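Local structure of vitamin B12-binding protein (Vibrio cholerae O395, 5YSC) at residues R91-A94 against K95-L99; L111-I114 against A115-I118; Q143-R146 against T147-S151. The protein binds vitamin B12 in the periplasm and probably delivers it to BtuC, the transmembrane component of the BtuCDF importer. All blocks are in the same frame, centred on the assembly; numbering follows the deposited sequence.

Interaction 1: R91-A94 against K95-L99; sequences RELA and KLRQL
Arg97 and Lys95 both fold back along helix 90-98, Arg97 over Leu93 and Ala94, Lys95 between Arg91 and Glu92. The helix is the connection of a beta-alpha-beta unit running from strand 80-83 to strand 103-105. A bend at chi3 (-64°) turns the Arg97 guanidinium flat against the preceding turn, one face lying above Ala94 CA and Leu93 O, both offset toward its rim. Its two terminal nitrogens share the packing: NH1 of Arg97 is 3.7 Å from CB of Leu93, and NH2 is 3.6 Å from CB of Ala94.

Lys95 crosses the extended Arg91 chain at a slant, its CD passing 3.7 Å from Arg91 O. Its NZ then ends 3.6 Å from NE of Arg91, a meeting of like charges. Glu92 runs alongside Lys95 in the same direction, and its OE2 stands 4.3 Å from Lys95 NZ, beyond a salt bridge but probably close enough to temper that repulsion.

Further out, Glu92 and Lys95 both touch Ile70 of helix 70-76. The inward side is apolar: Leu93 packs on Ala83 and Leu26, while Leu96 reaches Ile81 and Ile103, so the helix lies against the strands it links. Under these side chains the backbone ladder continues, and one rung joins Gln98 N to Ala94 O at 2.8 Å, the N-H...O angle being 155°.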
ATOM      1  N   ARG A  91      11.784  14.081  10.170  1.00 14.71           N
ATOM      2  CA  ARG A  91      13.040  14.520  10.760  1.00 15.88           C
ATOM      3  C   ARG A  91      14.144  13.511  10.509  1.00 15.37           C
ATOM      4  O   ARG A  91      15.277  13.877  10.194  1.00 16.02           O
ATOM      5  CB  ARG A  91      12.862  14.743  12.267  1.00 17.23           C
ATOM      6  CG  ARG A  91      14.154  15.098  12.983  1.00 18.69           C
ATOM      7  CD  ARG A  91      13.927  15.398  14.443  1.00 20.34           C
ATOM      8  NE  ARG A  91      15.180  15.587  15.160  1.00 22.81           N
ATOM      9  CZ  ARG A  91      15.858  16.729  15.234  1.00 23.46           C
ATOM     10  NH1 ARG A  91      16.989  16.778  15.932  1.00 24.68           N
ATOM     11  NH2 ARG A  91      15.433  17.815  14.605  1.00 23.18           N
ATOM     12  N   GLU A  92      13.836  12.217  10.661  1.00 17.43           N
ATOM     13  CA  GLU A  92      14.888  11.224  10.518  1.00 16.52           C
ATOM     14  C   GLU A  92      15.343  11.092   9.067  1.00 15.71           C
ATOM     15  O   GLU A  92      16.539  10.872   8.812  1.00 16.31           O
ATOM     16  CB  GLU A  92      14.415   9.891  11.104  1.00 16.65           C
ATOM     17  CG  GLU A  92      14.609   9.786  12.597  1.00 21.86           C
ATOM     18  CD  GLU A  92      13.329   9.935  13.364  1.00 29.13           C
ATOM     19  OE1 GLU A  92      12.944   8.984  14.115  1.00 29.71           O
ATOM     20  OE2 GLU A  92      12.695  11.004  13.210  1.00 31.89           O
ATOM     21  N   LEU A  93      14.413  11.186   8.098  1.00 16.63           N
ATOM     22  CA  LEU A  93      14.813  11.199   6.691  1.00 15.95           C
ATOM     23  C   LEU A  93      15.658  12.413   6.385  1.00 17.40           C
ATOM     24  O   LEU A  93      16.665  12.318   5.675  1.00 17.49           O
ATOM     25  CB  LEU A  93      13.599  11.198   5.776  1.00 16.75           C
ATOM     26  CG  LEU A  93      12.752   9.967   5.611  1.00 19.37           C
ATOM     27  CD1 LEU A  93      11.731  10.238   4.513  1.00 16.34           C
ATOM     28  CD2 LEU A  93      13.629   8.782   5.278  1.00 18.36           C
ATOM     29  N   ALA A  94      15.260  13.576   6.910  1.00 14.13           N
ATOM     30  CA  ALA A  94      16.072  14.765   6.695  1.00 15.53           C
ATOM     31  C   ALA A  94      17.464  14.552   7.267  1.00 16.58           C
ATOM     32  O   ALA A  94      18.469  14.892   6.627  1.00 18.04           O
ATOM     33  CB  ALA A  94      15.401  16.000   7.320  1.00 16.44           C
ATOM     34  N   LYS A  95      17.548  13.949   8.456  1.00 21.03           N
ATOM     35  CA  LYS A  95      18.859  13.642   9.035  1.00 22.90           C
ATOM     36  C   LYS A  95      19.675  12.782   8.086  1.00 21.34           C
ATOM     37  O   LYS A  95      20.855  13.055   7.839  1.00 24.72           O
ATOM     38  CB  LYS A  95      18.707  12.937  10.385  1.00 21.97           C
ATOM     39  CG  LYS A  95      19.165  13.738  11.590  1.00 33.10           C
ATOM     40  CD  LYS A  95      18.090  13.859  12.650  1.00 36.20           C
ATOM     41  CE  LYS A  95      17.987  12.617  13.505  1.00 36.94           C
ATOM     42  NZ  LYS A  95      16.670  12.425  14.237  1.00 36.58           N
ATOM     43  N   LEU A  96      19.059  11.723   7.545  1.00 20.05           N
ATOM     44  CA  LEU A  96      19.774  10.847   6.620  1.00 19.24           C
ATOM     45  C   LEU A  96      20.255  11.610   5.394  1.00 19.77           C
ATOM     46  O   LEU A  96      21.354  11.344   4.876  1.00 19.36           O
ATOM     47  CB  LEU A  96      18.870   9.677   6.211  1.00 18.62           C
ATOM     48  CG  LEU A  96      18.611   8.668   7.322  1.00 18.95           C
ATOM     49  CD1 LEU A  96      17.595   7.632   6.809  1.00 15.13           C
ATOM     50  CD2 LEU A  96      19.888   8.002   7.803  1.00 19.80           C
ATOM     51  N   ARG A  97      19.430  12.525   4.882  1.00 19.19           N
ATOM     52  CA  ARG A  97      19.857  13.343   3.760  1.00 20.52           C
ATOM     53  C   ARG A  97      21.033  14.217   4.177  1.00 21.94           C
ATOM     54  O   ARG A  97      22.016  14.344   3.444  1.00 24.88           O
ATOM     55  CB  ARG A  97      18.706  14.207   3.243  1.00 21.47           C
ATOM     56  CG  ARG A  97      17.607  13.441   2.510  1.00 18.97           C
ATOM     57  CD  ARG A  97      16.635  14.350   1.725  1.00 19.86           C
ATOM     58  NE  ARG A  97      15.867  15.261   2.573  1.00 20.58           N
ATOM     59  CZ  ARG A  97      14.730  14.939   3.197  1.00 19.50           C
ATOM     60  NH1 ARG A  97      14.218  13.702   3.080  1.00 16.23           N
ATOM     61  NH2 ARG A  97      14.092  15.852   3.939  1.00 18.93           N
ATOM     62  N   GLN A  98      20.958  14.803   5.373  1.00 23.73           N
ATOM     63  CA  GLN A  98      22.014  15.714   5.806  1.00 26.90           C
ATOM     64  C   GLN A  98      23.308  14.960   6.056  1.00 30.62           C
ATOM     65  O   GLN A  98      24.397  15.518   5.881  1.00 33.24           O
ATOM     66  CB  GLN A  98      21.541  16.512   7.039  1.00 32.19           C
ATOM     67  CG  GLN A  98      20.961  17.912   6.645  1.00 43.38           C
ATOM     68  CD  GLN A  98      20.016  18.552   7.688  1.00 46.64           C
ATOM     69  OE1 GLN A  98      19.680  17.945   8.715  1.00 51.12           O
ATOM     70  NE2 GLN A  98      19.586  19.788   7.404  1.00 41.51           N
ATOM     71  N   LEU A  99      23.210  13.681   6.406  1.00 26.81           N
ATOM     72  CA  LEU A  99      24.376  12.840   6.607  1.00 30.45           C
ATOM     73  C   LEU A  99      25.021  12.400   5.302  1.00 31.93           C
ATOM     74  O   LEU A  99      26.062  11.742   5.354  1.00 32.33           O
ATOM     75  CB  LEU A  99      23.991  11.614   7.419  1.00 30.22           C
ATOM     76  CG  LEU A  99      23.787  11.822   8.915  1.00 31.19           C
ATOM     77  CD1 LEU A  99      23.149  10.569   9.540  1.00 30.70           C
ATOM     78  CD2 LEU A  99      25.122  12.113   9.550  1.00 36.84           C
TER

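Interaction 2: L111-I114 against A115-I118; sequences LDEI and ADNI
Asn117 turns its side-chain amide back over the carbonyl of Glu113, one helical turn earlier, and so grips a single oxygen twice. Asn117 ND2 lies 2.8 Å from Glu113 O, and Asn117 N is 2.8 Å from the same atom. The two donors come from opposite faces of the carbonyl plane. The ND2 approach is steep, 49° out of that plane, so it does not follow a lone pair, whereas the backbone N-H is tilted less. The amide is held from outside as well: OD1 of Asn117 bonds to Ser106 OG and its ND2 also donates to Gln107 O, which together would fix the flip of the group.

Glu113 and Asp116 cross aslant, with carboxylate planes 65° apart. Their contact is made by CG of Glu113, 4.1 Å from OD2 of Asp116, while the acidic ends diverge to 5.7 Å between Glu113 OE2 and Asp116 OD2. Each end has its own partner, Lys109 N for Glu113 OE1 and Arg139 for Asp116. Asp112, in turn, forms a salt bridge with Arg146.

These residues form the early turns of helix 112-122, which follows strand 103-105 of the first parallel sheet and packs between helices 28-36 and 128-148, as expected for an alpha/beta lobe of a periplasmic binding protein. Its apolar side is carried by Ile114 and Ile118. Ile118 has CG1 anti to its carbonyl carbon (chi1 -61°), which swings the chain back until CD1 of Ile118 is 4.3 Å from CG2 of Ile114. Both isoleucines rest on Ile33. Ala115 faces Phe138 and Arg139 of helix 128-148, and Ile114 reaches Phe138 too.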
ATOM      1  N   LEU A 111      -1.033   3.973  -9.127  1.00 19.73           N
ATOM      2  CA  LEU A 111      -0.662   2.619  -9.547  1.00 14.32           C
ATOM      3  C   LEU A 111       0.505   2.633 -10.520  1.00 15.15           C
ATOM      4  O   LEU A 111       1.393   1.791 -10.453  1.00 14.44           O
ATOM      5  CB  LEU A 111      -1.861   1.917 -10.188  1.00 17.06           C
ATOM      6  CG  LEU A 111      -2.922   1.497  -9.175  1.00 16.06           C
ATOM      7  CD1 LEU A 111      -4.223   1.301  -9.883  1.00 21.34           C
ATOM      8  CD2 LEU A 111      -2.490   0.204  -8.404  1.00 15.80           C
ATOM      9  N   ASP A 112       0.529   3.593 -11.435  1.00 16.67           N
ATOM     10  CA  ASP A 112       1.645   3.629 -12.361  1.00 17.83           C
ATOM     11  C   ASP A 112       2.959   3.912 -11.636  1.00 15.09           C
ATOM     12  O   ASP A 112       4.009   3.467 -12.089  1.00 17.77           O
ATOM     13  CB  ASP A 112       1.374   4.671 -13.463  1.00 22.01           C
ATOM     14  CG  ASP A 112       0.181   4.287 -14.359  1.00 23.41           C
ATOM     15  OD1 ASP A 112       0.339   3.499 -15.293  1.00 23.94           O
ATOM     16  OD2 ASP A 112      -0.919   4.758 -14.110  1.00 28.84           O
ATOM     17  N   GLU A 113       2.912   4.605 -10.491  1.00 16.75           N
ATOM     18  CA  GLU A 113       4.124   4.869  -9.724  1.00 15.28           C
ATOM     19  C   GLU A 113       4.811   3.586  -9.231  1.00 14.71           C
ATOM     20  O   GLU A 113       6.018   3.586  -8.945  1.00 12.99           O
ATOM     21  CB  GLU A 113       3.801   5.789  -8.534  1.00 13.96           C
ATOM     22  CG  GLU A 113       3.761   7.273  -8.957  1.00 16.37           C
ATOM     23  CD  GLU A 113       3.322   8.249  -7.881  1.00 18.24           C
ATOM     24  OE1 GLU A 113       2.753   7.898  -6.819  1.00 15.23           O
ATOM     25  OE2 GLU A 113       3.506   9.455  -8.156  1.00 21.59           O
ATOM     26  N   ILE A 114       4.059   2.492  -9.076  1.00 15.26           N
ATOM     27  CA  ILE A 114       4.695   1.251  -8.647  1.00 13.27           C
ATOM     28  C   ILE A 114       5.674   0.793  -9.710  1.00 15.26           C
ATOM     29  O   ILE A 114       6.806   0.422  -9.421  1.00 14.43           O
ATOM     30  CB  ILE A 114       3.639   0.163  -8.335  1.00 10.92           C
ATOM     31  CG1 ILE A 114       2.746   0.631  -7.173  1.00 11.75           C
ATOM     32  CG2 ILE A 114       4.315  -1.146  -7.980  1.00 12.29           C
ATOM     33  CD1 ILE A 114       1.544  -0.227  -6.910  1.00 11.25           C
ATOM     34  N   ALA A 115       5.225   0.750 -10.947  1.00 10.70           N
ATOM     35  CA  ALA A 115       6.129   0.374 -12.014  1.00 12.80           C
ATOM     36  C   ALA A 115       7.275   1.377 -12.131  1.00 13.99           C
ATOM     37  O   ALA A 115       8.432   0.982 -12.319  1.00 14.70           O
ATOM     38  CB  ALA A 115       5.364   0.266 -13.324  1.00 18.35           C
ATOM     39  N   ASP A 116       6.973   2.668 -11.977  1.00 17.72           N
ATOM     40  CA  ASP A 116       8.020   3.690 -12.023  1.00 19.20           C
ATOM     41  C   ASP A 116       9.079   3.419 -10.961  1.00 19.92           C
ATOM     42  O   ASP A 116      10.281   3.546 -11.213  1.00 19.80           O
ATOM     43  CB  ASP A 116       7.434   5.100 -11.800  1.00 21.26           C
ATOM     44  CG  ASP A 116       6.447   5.549 -12.866  1.00 26.71           C
ATOM     45  OD1 ASP A 116       6.417   5.021 -14.004  1.00 25.56           O
ATOM     46  OD2 ASP A 116       5.696   6.484 -12.525  1.00 28.54           O
ATOM     47  N   ASN A 117       8.636   3.119  -9.735  1.00 16.84           N
ATOM     48  CA  ASN A 117       9.560   2.749  -8.662  1.00 16.38           C
ATOM     49  C   ASN A 117      10.477   1.585  -9.055  1.00 17.23           C
ATOM     50  O   ASN A 117      11.684   1.624  -8.817  1.00 16.25           O
ATOM     51  CB  ASN A 117       8.778   2.356  -7.399  1.00 14.86           C
ATOM     52  CG  ASN A 117       8.527   3.500  -6.459  1.00 16.82           C
ATOM     53  OD1 ASN A 117       9.366   3.804  -5.590  1.00 18.76           O
ATOM     54  ND2 ASN A 117       7.334   4.034  -6.506  1.00 16.30           N
ATOM     55  N   ILE A 118       9.901   0.501  -9.586  1.00 13.83           N
ATOM     56  CA  ILE A 118      10.682  -0.670  -9.929  1.00 13.91           C
ATOM     57  C   ILE A 118      11.695  -0.324 -11.008  1.00 18.10           C
ATOM     58  O   ILE A 118      12.861  -0.728 -10.914  1.00 16.99           O
ATOM     59  CB  ILE A 118       9.764  -1.826 -10.374  1.00 14.00           C
ATOM     60  CG1 ILE A 118       8.818  -2.206  -9.234  1.00 14.10           C
ATOM     61  CG2 ILE A 118      10.611  -3.042 -10.814  1.00 15.91           C
ATOM     62  CD1 ILE A 118       7.698  -3.217  -9.617  1.00 11.46           C
TER

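Interaction 3: Q143-R146 against T147-S151; sequences QDLR and TQYAS
Leu145 and Tyr149 pack edge-on in a local contact at the C-terminal end of helix 128-148, the long helix lying between the two parallel-sheet regions along the chain, as in other vitamin B12- and siderophore-binding periplasmic proteins. The two side chains run side by side in the same direction. CD2 of Leu145 sits in the plane of the Tyr149 ring, at its edge, 3.8 Å from CE2, while CG of Gln148 lies over the centre of one ring face. Helix 254-267 borders the same cluster: Leu145 touches Leu255 and Val258, Tyr149 touches Glu259 and Cys262, and the hydroxyl of Tyr149 makes a weak hydrogen bond with Thr263.

Tyr149 is the first residue to leave helical backbone angles, yet its N still donates to Leu145 O at 3.0 Å, with a bent N-H...O angle of 145°.

On the exposed flank, Thr147 sends OG1 backward, beside its own N (chi1 -60°), to donate to Gln143 O at 3.2 Å. Thr147 N takes the same oxygen at 3.0 Å, nearly straight at 170°, from the other face of the carbonyl plane. Gln143 bends at chi2 and brings NE2 to 3.3 Å from Thr147 OG1, at an angle too poor for a hydrogen bond. Spending the threonine proton on its own helix gives Gln143 O two donors and ties the hydroxyl to the backbone one turn back, near the point where the helix stops.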
ATOM      1  N   GLN A 143      -2.472  -2.629 -17.451  1.00 19.08           N
ATOM      2  CA  GLN A 143      -3.254  -2.342 -18.648  1.00 21.81           C
ATOM      3  C   GLN A 143      -4.386  -3.348 -18.800  1.00 25.02           C
ATOM      4  O   GLN A 143      -5.534  -2.980 -19.086  1.00 27.04           O
ATOM      5  CB  GLN A 143      -2.339  -2.370 -19.866  1.00 26.82           C
ATOM      6  CG  GLN A 143      -3.031  -2.292 -21.213  1.00 34.36           C
ATOM      7  CD  GLN A 143      -3.855  -1.041 -21.395  1.00 39.02           C
ATOM      8  OE1 GLN A 143      -3.579   0.008 -20.803  1.00 40.36           O
ATOM      9  NE2 GLN A 143      -4.885  -1.144 -22.230  1.00 42.15           N
ATOM     10  N   ASP A 144      -4.076  -4.624 -18.607  1.00 23.71           N
ATOM     11  CA  ASP A 144      -5.116  -5.639 -18.705  1.00 22.27           C
ATOM     12  C   ASP A 144      -6.223  -5.370 -17.701  1.00 22.14           C
ATOM     13  O   ASP A 144      -7.411  -5.457 -18.031  1.00 26.61           O
ATOM     14  CB  ASP A 144      -4.517  -7.027 -18.480  1.00 23.07           C
ATOM     15  CG  ASP A 144      -3.574  -7.462 -19.587  1.00 28.89           C
ATOM     16  OD1 ASP A 144      -3.659  -6.910 -20.710  1.00 30.55           O
ATOM     17  OD2 ASP A 144      -2.728  -8.347 -19.320  1.00 30.20           O
ATOM     18  N   LEU A 145      -5.855  -5.049 -16.456  1.00 19.29           N
ATOM     19  CA  LEU A 145      -6.874  -4.821 -15.443  1.00 18.67           C
ATOM     20  C   LEU A 145      -7.716  -3.594 -15.756  1.00 22.93           C
ATOM     21  O   LEU A 145      -8.933  -3.603 -15.538  1.00 24.05           O
ATOM     22  CB  LEU A 145      -6.224  -4.694 -14.076  1.00 17.66           C
ATOM     23  CG  LEU A 145      -5.610  -5.969 -13.530  1.00 16.58           C
ATOM     24  CD1 LEU A 145      -4.679  -5.642 -12.353  1.00 14.98           C
ATOM     25  CD2 LEU A 145      -6.718  -6.945 -13.103  1.00 19.47           C
ATOM     26  N   ARG A 146      -7.090  -2.509 -16.230  1.00 22.97           N
ATOM     27  CA  ARG A 146      -7.862  -1.318 -16.560  1.00 23.36           C
ATOM     28  C   ARG A 146      -8.900  -1.653 -17.627  1.00 27.52           C
ATOM     29  O   ARG A 146     -10.072  -1.290 -17.506  1.00 28.91           O
ATOM     30  CB  ARG A 146      -6.920  -0.192 -17.016  1.00 25.24           C
ATOM     31  CG  ARG A 146      -6.057   0.418 -15.890  1.00 21.26           C
ATOM     32  CD  ARG A 146      -5.070   1.483 -16.379  1.00 24.65           C
ATOM     33  NE  ARG A 146      -4.646   2.331 -15.263  1.00 22.25           N
ATOM     34  CZ  ARG A 146      -3.441   2.873 -15.130  1.00 22.56           C
ATOM     35  NH1 ARG A 146      -2.525   2.708 -16.071  1.00 24.01           N
ATOM     36  NH2 ARG A 146      -3.175   3.605 -14.058  1.00 19.52           N
ATOM     37  N   THR A 147      -8.494  -2.405 -18.649  1.00 25.08           N
ATOM     38  CA  THR A 147      -9.440  -2.823 -19.679  1.00 28.72           C
ATOM     39  C   THR A 147     -10.546  -3.679 -19.077  1.00 31.19           C
ATOM     40  O   THR A 147     -11.736  -3.428 -19.296  1.00 34.50           O
ATOM     41  CB  THR A 147      -8.697  -3.591 -20.773  1.00 31.07           C
ATOM     42  OG1 THR A 147      -7.694  -2.743 -21.378  1.00 31.04           O
ATOM     43  CG2 THR A 147      -9.681  -4.092 -21.836  1.00 31.49           C
ATOM     44  N   GLN A 148     -10.169  -4.673 -18.279  1.00 36.22           N
ATOM     45  CA  GLN A 148     -11.126  -5.674 -17.823  1.00 36.69           C
ATOM     46  C   GLN A 148     -12.193  -5.085 -16.915  1.00 38.48           C
ATOM     47  O   GLN A 148     -13.332  -5.568 -16.909  1.00 39.74           O
ATOM     48  CB  GLN A 148     -10.384  -6.803 -17.099  1.00 35.52           C
ATOM     49  CG  GLN A 148     -11.282  -7.897 -16.524  1.00 38.08           C
ATOM     50  CD  GLN A 148     -10.473  -9.017 -15.903  1.00 43.06           C
ATOM     51  OE1 GLN A 148      -9.259  -9.106 -16.096  1.00 42.41           O
ATOM     52  NE2 GLN A 148     -11.137  -9.870 -15.143  1.00 46.86           N
ATOM     53  N   TYR A 149     -11.857  -4.074 -16.122  1.00 28.85           N
ATOM     54  CA  TYR A 149     -12.760  -3.573 -15.085  1.00 29.73           C
ATOM     55  C   TYR A 149     -13.292  -2.184 -15.415  1.00 36.25           C
ATOM     56  O   TYR A 149     -13.680  -1.419 -14.523  1.00 33.56           O
ATOM     57  CB  TYR A 149     -12.075  -3.587 -13.717  1.00 27.15           C
ATOM     58  CG  TYR A 149     -11.908  -4.993 -13.238  1.00 23.92           C
ATOM     59  CD1 TYR A 149     -13.019  -5.779 -12.994  1.00 24.93           C
ATOM     60  CD2 TYR A 149     -10.651  -5.564 -13.107  1.00 23.12           C
ATOM     61  CE1 TYR A 149     -12.891  -7.095 -12.591  1.00 24.68           C
ATOM     62  CE2 TYR A 149     -10.509  -6.878 -12.702  1.00 23.57           C
ATOM     63  CZ  TYR A 149     -11.643  -7.632 -12.442  1.00 26.40           C
ATOM     64  OH  TYR A 149     -11.512  -8.938 -12.034  1.00 27.27           O
ATOM     65  N   ALA A 150     -13.327  -1.860 -16.706  1.00 48.08           N
ATOM     66  CA  ALA A 150     -13.878  -0.583 -17.132  1.00 55.20           C
ATOM     67  C   ALA A 150     -15.379  -0.540 -16.886  1.00 60.15           C
ATOM     68  O   ALA A 150     -15.911   0.448 -16.359  1.00 58.65           O
ATOM     69  CB  ALA A 150     -13.554  -0.371 -18.608  1.00 58.64           C
ATOM     70  N   SER A 151     -16.065  -1.638 -17.218  1.00 75.58           N
ATOM     71  CA  SER A 151     -17.522  -1.684 -17.158  1.00 79.73           C
ATOM     72  C   SER A 151     -18.055  -1.370 -15.769  1.00 77.28           C
ATOM     73  O   SER A 151     -19.230  -0.994 -15.643  1.00 80.39           O
ATOM     74  CB  SER A 151     -18.032  -3.055 -17.607  1.00 80.57           C
ATOM     75  OG  SER A 151     -16.980  -4.006 -17.626  1.00 78.91           O
TER

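Overall arrangement
The three contacts follow one another along the chain, each within a single helix: interaction 1 in 90-98, interaction 2 in 112-122 and interaction 3 in 128-148. The first helix joins strands 80-83 and 103-105 of the first parallel sheet, and the second follows that sheet. Centres of interactions 1 and 2 lie about 24 Å apart without touching, whereas the centres of interactions 1 and 3 are about 41 Å apart, on opposite sides of the chain's centre. Interactions 2 and 3, about 18 Å between centres, are joined directly by the salt bridge from Asp112 OD2 to Arg146 NH2 (2.5 Å), which ties a helix of the first lobe to the long helix leading onward to the second sheet.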